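Local coordinates for putative glycosyltransferase (Mannosyltransferase) involved in glycosylating the PBCV-1 major capsid protein (Paramecium bursaria Chlorella virus 1, PDB 2P6W), which probably transfers a sugar from a nucleotide donor such as UDP-glucose during glycosylation of the viral major capsid protein, its N-terminal domain binding manganese, at residues A[6-18]-A[70-82]. Sequence-based numbering, arbitrary orientation.
Sequences PCITILSGHFPKE and FPSTEWFLWLDSD. With MN (manganese (II) ion), chain B.
OG of Ser12 stands opposite the backbone N (chi1 -170°), beside the carbonyl carbon, where it gives its proton to Leu79 O at 2.6 Å; a small hydroxyl suits this buried strand end. His14, its ring likewise anti to the backbone N (chi1 -162°), meets Ser81 OG edge-on through ND1 at 2.8 Å, in a bond that either partner could donate. Toward the N-terminal end, strands 8-13 and 75-79 run parallel, the backbone of Thr9 and Leu11 bonding alternately to Trp75, Leu77 and Leu79. On one face aliphatic branches suit close packing: Ile10 lies beside Leu77, and its CG2 meets Leu79 CD1 (3.6 Å) against helix 20-36. On the other, near helix 59-69, Leu11 meets flat aromatics, CD2 at Phe76 and CD1 at the edge of Trp78, by CE3 (3.6 Å). Thr9 OG1 lies 2.7 Å from Thr73 OG1, which itself donates to Phe70 O, two hydroxyls tying strand to turn. At the start of the pairing, Cys7 O accepts from both Glu74 N and Trp75 N, while Glu74 OE2 takes the Cys7 N-H almost straight (172°) from above the carboxylate plane. This is the nucleotide-binding half of a GT-A fold; Gly13 and Ser81 contact UDP when it is bound, though it is absent here. Asp80 and Asp82, the DxD motif, offer carboxylate OD2 atoms to manganese, alongside His195. The wide indole of Trp78 both packs on Leu11 and donates its N-H to the anti lone pair of Asp80 OD1 (2.9 Å), which Arg59 also salt-bridges; together these should limit the carboxylate's rotation and leave OD2 turned to the metal.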
loop_
_atom_site.group_PDB
_atom_site.type_symbol
_atom_site.label_atom_id
_atom_site.label_comp_id
_atom_site.label_asym_id
_atom_site.label_seq_id
_atom_site.Cartn_x
_atom_site.Cartn_y
_atom_site.Cartn_z
ATOM N N PRO A 6 -0.179 17.031 -6.218
ATOM C CA PRO A 6 -0.079 16.165 -7.390
ATOM C C PRO A 6 -1.315 15.320 -7.563
ATOM O O PRO A 6 -2.066 15.128 -6.620
ATOM C CB PRO A 6 1.110 15.252 -7.061
ATOM C CG PRO A 6 1.185 15.255 -5.586
ATOM C CD PRO A 6 0.759 16.622 -5.159
ATOM N N CYS A 7 -1.510 14.821 -8.774
ATOM C CA CYS A 7 -2.586 13.905 -9.062
ATOM C C CYS A 7 -2.226 12.556 -8.448
ATOM O O CYS A 7 -1.236 11.927 -8.847
ATOM C CB CYS A 7 -2.765 13.771 -10.565
ATOM S SG CYS A 7 -4.031 12.602 -11.006
ATOM N N ILE A 8 -3.022 12.132 -7.466
ATOM C CA ILE A 8 -2.789 10.866 -6.761
ATOM C C ILE A 8 -3.910 9.880 -7.056
ATOM O O ILE A 8 -5.083 10.260 -7.030
ATOM C CB ILE A 8 -2.702 11.115 -5.252
ATOM C CG1 ILE A 8 -1.449 11.931 -4.938
ATOM C CG2 ILE A 8 -2.718 9.781 -4.441
ATOM C CD1 ILE A 8 -1.475 12.598 -3.558
ATOM N N THR A 9 -3.546 8.622 -7.333
ATOM C CA THR A 9 -4.510 7.535 -7.473
ATOM C C THR A 9 -4.217 6.528 -6.380
ATOM O O THR A 9 -3.112 5.982 -6.325
ATOM C CB THR A 9 -4.365 6.831 -8.836
ATOM O OG1 THR A 9 -4.754 7.740 -9.874
ATOM C CG2 THR A 9 -5.224 5.555 -8.924
ATOM N N ILE A 10 -5.181 6.309 -5.495
ATOM C CA ILE A 10 -5.034 5.264 -4.496
ATOM C C ILE A 10 -5.584 3.998 -5.108
ATOM O O ILE A 10 -6.643 4.026 -5.742
ATOM C CB ILE A 10 -5.765 5.610 -3.181
ATOM C CG1 ILE A 10 -5.268 6.973 -2.681
ATOM C CG2 ILE A 10 -5.574 4.478 -2.132
ATOM C CD1 ILE A 10 -5.774 7.394 -1.328
ATOM N N LEU A 11 -4.860 2.904 -4.916
ATOM C CA LEU A 11 -5.312 1.610 -5.431
ATOM C C LEU A 11 -5.229 0.541 -4.362
ATOM O O LEU A 11 -4.377 0.576 -3.469
ATOM C CB LEU A 11 -4.542 1.176 -6.688
ATOM C CG LEU A 11 -3.029 1.017 -6.535
ATOM C CD1 LEU A 11 -2.523 -0.152 -7.358
ATOM C CD2 LEU A 11 -2.317 2.282 -6.956
ATOM N N SER A 12 -6.132 -0.430 -4.485
ATOM C CA SER A 12 -6.153 -1.576 -3.593
ATOM C C SER A 12 -6.947 -2.655 -4.282
ATOM O O SER A 12 -7.253 -2.544 -5.487
ATOM C CB SER A 12 -6.806 -1.203 -2.257
ATOM O OG SER A 12 -6.640 -2.229 -1.275
ATOM N N GLY A 13 -7.307 -3.688 -3.530
ATOM C CA GLY A 13 -8.149 -4.745 -4.089
ATOM C C GLY A 13 -8.352 -5.819 -3.067
ATOM O O GLY A 13 -7.597 -5.901 -2.094
ATOM N N HIS A 14 -9.384 -6.637 -3.280
ATOM C CA HIS A 14 -9.640 -7.796 -2.425
ATOM C C HIS A 14 -10.592 -8.737 -3.117
ATOM O O HIS A 14 -11.490 -8.303 -3.829
ATOM C CB HIS A 14 -10.238 -7.414 -1.075
ATOM C CG HIS A 14 -10.109 -8.501 -0.053
ATOM N ND1 HIS A 14 -8.993 -8.641 0.747
ATOM C CD2 HIS A 14 -10.927 -9.538 0.256
ATOM C CE1 HIS A 14 -9.143 -9.698 1.525
ATOM N NE2 HIS A 14 -10.303 -10.267 1.239
ATOM N N PHE A 15 -10.372 -10.022 -2.895
ATOM C CA PHE A 15 -11.323 -11.060 -3.262
ATOM C C PHE A 15 -11.343 -12.086 -2.120
ATOM O O PHE A 15 -10.278 -12.454 -1.619
ATOM C CB PHE A 15 -10.883 -11.747 -4.554
ATOM C CG PHE A 15 -11.837 -12.801 -5.029
ATOM C CD1 PHE A 15 -11.681 -14.126 -4.621
ATOM C CD2 PHE A 15 -12.884 -12.474 -5.874
ATOM C CE1 PHE A 15 -12.570 -15.120 -5.050
ATOM C CE2 PHE A 15 -13.777 -13.465 -6.315
ATOM C CZ PHE A 15 -13.610 -14.783 -5.895
ATOM N N PRO A 16 -12.549 -12.571 -1.716
ATOM C CA PRO A 16 -13.908 -12.334 -2.216
ATOM C C PRO A 16 -14.657 -11.179 -1.544
ATOM O O PRO A 16 -14.185 -10.609 -0.532
ATOM C CB PRO A 16 -14.616 -13.650 -1.882
ATOM C CG PRO A 16 -13.994 -14.032 -0.536
ATOM C CD PRO A 16 -12.554 -13.537 -0.599
ATOM N N LYS A 17 -15.837 -10.853 -2.083
ATOM C CA LYS A 17 -16.601 -9.724 -1.561
ATOM C C LYS A 17 -17.213 -10.033 -0.199
ATOM O O LYS A 17 -17.679 -9.117 0.487
ATOM C CB LYS A 17 -17.677 -9.273 -2.547
ATOM C CG LYS A 17 -18.780 -10.297 -2.782
ATOM C CD LYS A 17 -19.774 -9.788 -3.821
ATOM C CE LYS A 17 -20.733 -10.893 -4.273
ATOM N NZ LYS A 17 -21.371 -11.590 -3.140
ATOM N N GLU A 18 -17.209 -11.315 0.185
ATOM C CA GLU A 18 -17.785 -11.746 1.471
ATOM C C GLU A 18 -16.934 -11.344 2.682
ATOM O O GLU A 18 -17.388 -11.443 3.832
ATOM C CB GLU A 18 -18.025 -13.269 1.487
ATOM C CG GLU A 18 -19.283 -13.716 0.733
ATOM C CD GLU A 18 -19.158 -13.612 -0.782
ATOM O OE1 GLU A 18 -18.035 -13.776 -1.300
ATOM O OE2 GLU A 18 -20.196 -13.392 -1.457
ATOM N N PHE A 70 -6.420 5.512 -15.015
ATOM C CA PHE A 70 -6.107 6.898 -14.638
ATOM C C PHE A 70 -4.750 7.325 -15.212
ATOM O O PHE A 70 -3.772 7.499 -14.483
ATOM C CB PHE A 70 -6.178 7.083 -13.110
ATOM C CG PHE A 70 -7.524 6.737 -12.526
ATOM C CD1 PHE A 70 -8.624 7.565 -12.745
ATOM C CD2 PHE A 70 -7.705 5.567 -11.796
ATOM C CE1 PHE A 70 -9.887 7.234 -12.235
ATOM C CE2 PHE A 70 -8.969 5.237 -11.265
ATOM C CZ PHE A 70 -10.057 6.086 -11.485
ATOM N N PRO A 71 -4.695 7.529 -16.535
ATOM C CA PRO A 71 -3.410 7.839 -17.166
ATOM C C PRO A 71 -2.739 9.156 -16.729
ATOM O O PRO A 71 -1.526 9.298 -16.920
ATOM C CB PRO A 71 -3.749 7.851 -18.663
ATOM C CG PRO A 71 -5.196 8.136 -18.722
ATOM C CD PRO A 71 -5.793 7.480 -17.518
ATOM N N SER A 72 -3.488 10.089 -16.142
ATOM C CA SER A 72 -2.907 11.371 -15.717
ATOM C C SER A 72 -2.231 11.305 -14.339
ATOM O O SER A 72 -1.705 12.310 -13.847
ATOM C CB SER A 72 -3.967 12.477 -15.743
ATOM O OG SER A 72 -4.416 12.671 -17.073
ATOM N N THR A 73 -2.267 10.127 -13.719
ATOM C CA THR A 73 -1.682 9.933 -12.376
ATOM C C THR A 73 -0.210 10.317 -12.317
ATOM O O THR A 73 0.560 9.961 -13.205
ATOM C CB THR A 73 -1.817 8.471 -11.917
ATOM O OG1 THR A 73 -3.184 8.052 -12.023
ATOM C CG2 THR A 73 -1.352 8.315 -10.464
ATOM N N GLU A 74 0.174 11.062 -11.280
ATOM C CA GLU A 74 1.584 11.312 -10.987
ATOM C C GLU A 74 2.101 10.375 -9.912
ATOM O O GLU A 74 3.197 9.832 -10.044
ATOM C CB GLU A 74 1.793 12.747 -10.538
ATOM C CG GLU A 74 1.459 13.760 -11.608
ATOM C CD GLU A 74 1.553 15.167 -11.076
ATOM O OE1 GLU A 74 2.699 15.638 -10.920
ATOM O OE2 GLU A 74 0.488 15.775 -10.798
ATOM N N TRP A 75 1.315 10.209 -8.846
ATOM C CA TRP A 75 1.658 9.282 -7.761
ATOM C C TRP A 75 0.605 8.207 -7.582
ATOM O O TRP A 75 -0.583 8.524 -7.429
ATOM C CB TRP A 75 1.802 10.014 -6.428
ATOM C CG TRP A 75 3.099 10.752 -6.324
ATOM C CD1 TRP A 75 3.302 12.089 -6.514
ATOM C CD2 TRP A 75 4.378 10.191 -6.027
ATOM N NE1 TRP A 75 4.629 12.390 -6.363
ATOM C CE2 TRP A 75 5.316 11.248 -6.054
ATOM C CE3 TRP A 75 4.829 8.903 -5.743
ATOM C CZ2 TRP A 75 6.674 11.052 -5.799
ATOM C CZ3 TRP A 75 6.200 8.714 -5.494
ATOM C CH2 TRP A 75 7.089 9.779 -5.527
ATOM N N PHE A 76 1.048 6.953 -7.591
ATOM C CA PHE A 76 0.187 5.807 -7.282
ATOM C C PHE A 76 0.441 5.436 -5.841
ATOM O O PHE A 76 1.587 5.418 -5.398
ATOM C CB PHE A 76 0.520 4.614 -8.178
ATOM C CG PHE A 76 0.189 4.861 -9.620
ATOM C CD1 PHE A 76 -1.086 4.585 -10.113
ATOM C CD2 PHE A 76 1.150 5.394 -10.477
ATOM C CE1 PHE A 76 -1.399 4.833 -11.438
ATOM C CE2 PHE A 76 0.837 5.647 -11.821
ATOM C CZ PHE A 76 -0.446 5.366 -12.294
ATOM N N LEU A 77 -0.628 5.167 -5.102
ATOM C CA LEU A 77 -0.488 4.796 -3.699
ATOM C C LEU A 77 -1.180 3.449 -3.509
ATOM O O LEU A 77 -2.403 3.369 -3.575
ATOM C CB LEU A 77 -1.119 5.876 -2.798
ATOM C CG LEU A 77 -1.215 5.529 -1.311
ATOM C CD1 LEU A 77 0.162 5.156 -0.745
ATOM C CD2 LEU A 77 -1.817 6.676 -0.523
ATOM N N TRP A 78 -0.395 2.394 -3.288
ATOM C CA TRP A 78 -0.952 1.078 -2.967
ATOM C C TRP A 78 -1.276 1.008 -1.476
ATOM O O TRP A 78 -0.411 1.339 -0.666
ATOM C CB TRP A 78 0.064 -0.043 -3.279
ATOM C CG TRP A 78 -0.405 -1.329 -2.687
ATOM C CD1 TRP A 78 -0.034 -1.879 -1.489
ATOM C CD2 TRP A 78 -1.425 -2.187 -3.220
ATOM N NE1 TRP A 78 -0.751 -3.032 -1.252
ATOM C CE2 TRP A 78 -1.603 -3.248 -2.304
ATOM C CE3 TRP A 78 -2.202 -2.165 -4.388
ATOM C CZ2 TRP A 78 -2.535 -4.275 -2.514
ATOM C CZ3 TRP A 78 -3.124 -3.201 -4.606
ATOM C CH2 TRP A 78 -3.286 -4.234 -3.666
ATOM N N LEU A 79 -2.490 0.566 -1.132
ATOM C CA LEU A 79 -2.852 0.228 0.252
ATOM C C LEU A 79 -3.353 -1.203 0.313
ATOM O O LEU A 79 -4.264 -1.579 -0.455
ATOM C CB LEU A 79 -3.993 1.129 0.745
ATOM C CG LEU A 79 -3.755 2.633 0.724
ATOM C CD1 LEU A 79 -4.999 3.344 1.252
ATOM C CD2 LEU A 79 -2.503 3.065 1.482
ATOM N N ASP A 80 -2.791 -2.006 1.221
ATOM C CA ASP A 80 -3.331 -3.356 1.480
ATOM C C ASP A 80 -4.808 -3.227 1.829
ATOM O O ASP A 80 -5.234 -2.201 2.373
ATOM C CB ASP A 80 -2.653 -4.012 2.688
ATOM C CG ASP A 80 -1.273 -4.563 2.380
ATOM O OD1 ASP A 80 -0.805 -4.440 1.228
ATOM O OD2 ASP A 80 -0.658 -5.122 3.317
ATOM N N SER A 81 -5.592 -4.263 1.562
ATOM C CA SER A 81 -6.998 -4.236 1.970
ATOM C C SER A 81 -7.179 -4.285 3.491
ATOM O O SER A 81 -8.300 -4.100 3.993
ATOM C CB SER A 81 -7.783 -5.377 1.304
ATOM O OG SER A 81 -7.166 -6.628 1.582
ATOM N N ASP A 82 -6.085 -4.494 4.222
ATOM C CA ASP A 82 -6.128 -4.455 5.682
ATOM C C ASP A 82 -5.625 -3.086 6.218
ATOM O O ASP A 82 -5.316 -2.934 7.399
ATOM C CB ASP A 82 -5.364 -5.630 6.262
ATOM C CG ASP A 82 -4.065 -5.910 5.524
ATOM O OD1 ASP A 82 -4.057 -6.786 4.623
ATOM O OD2 ASP A 82 -3.052 -5.260 5.832
HETATM MN MN MN B . -1.122 -5.793 5.309
#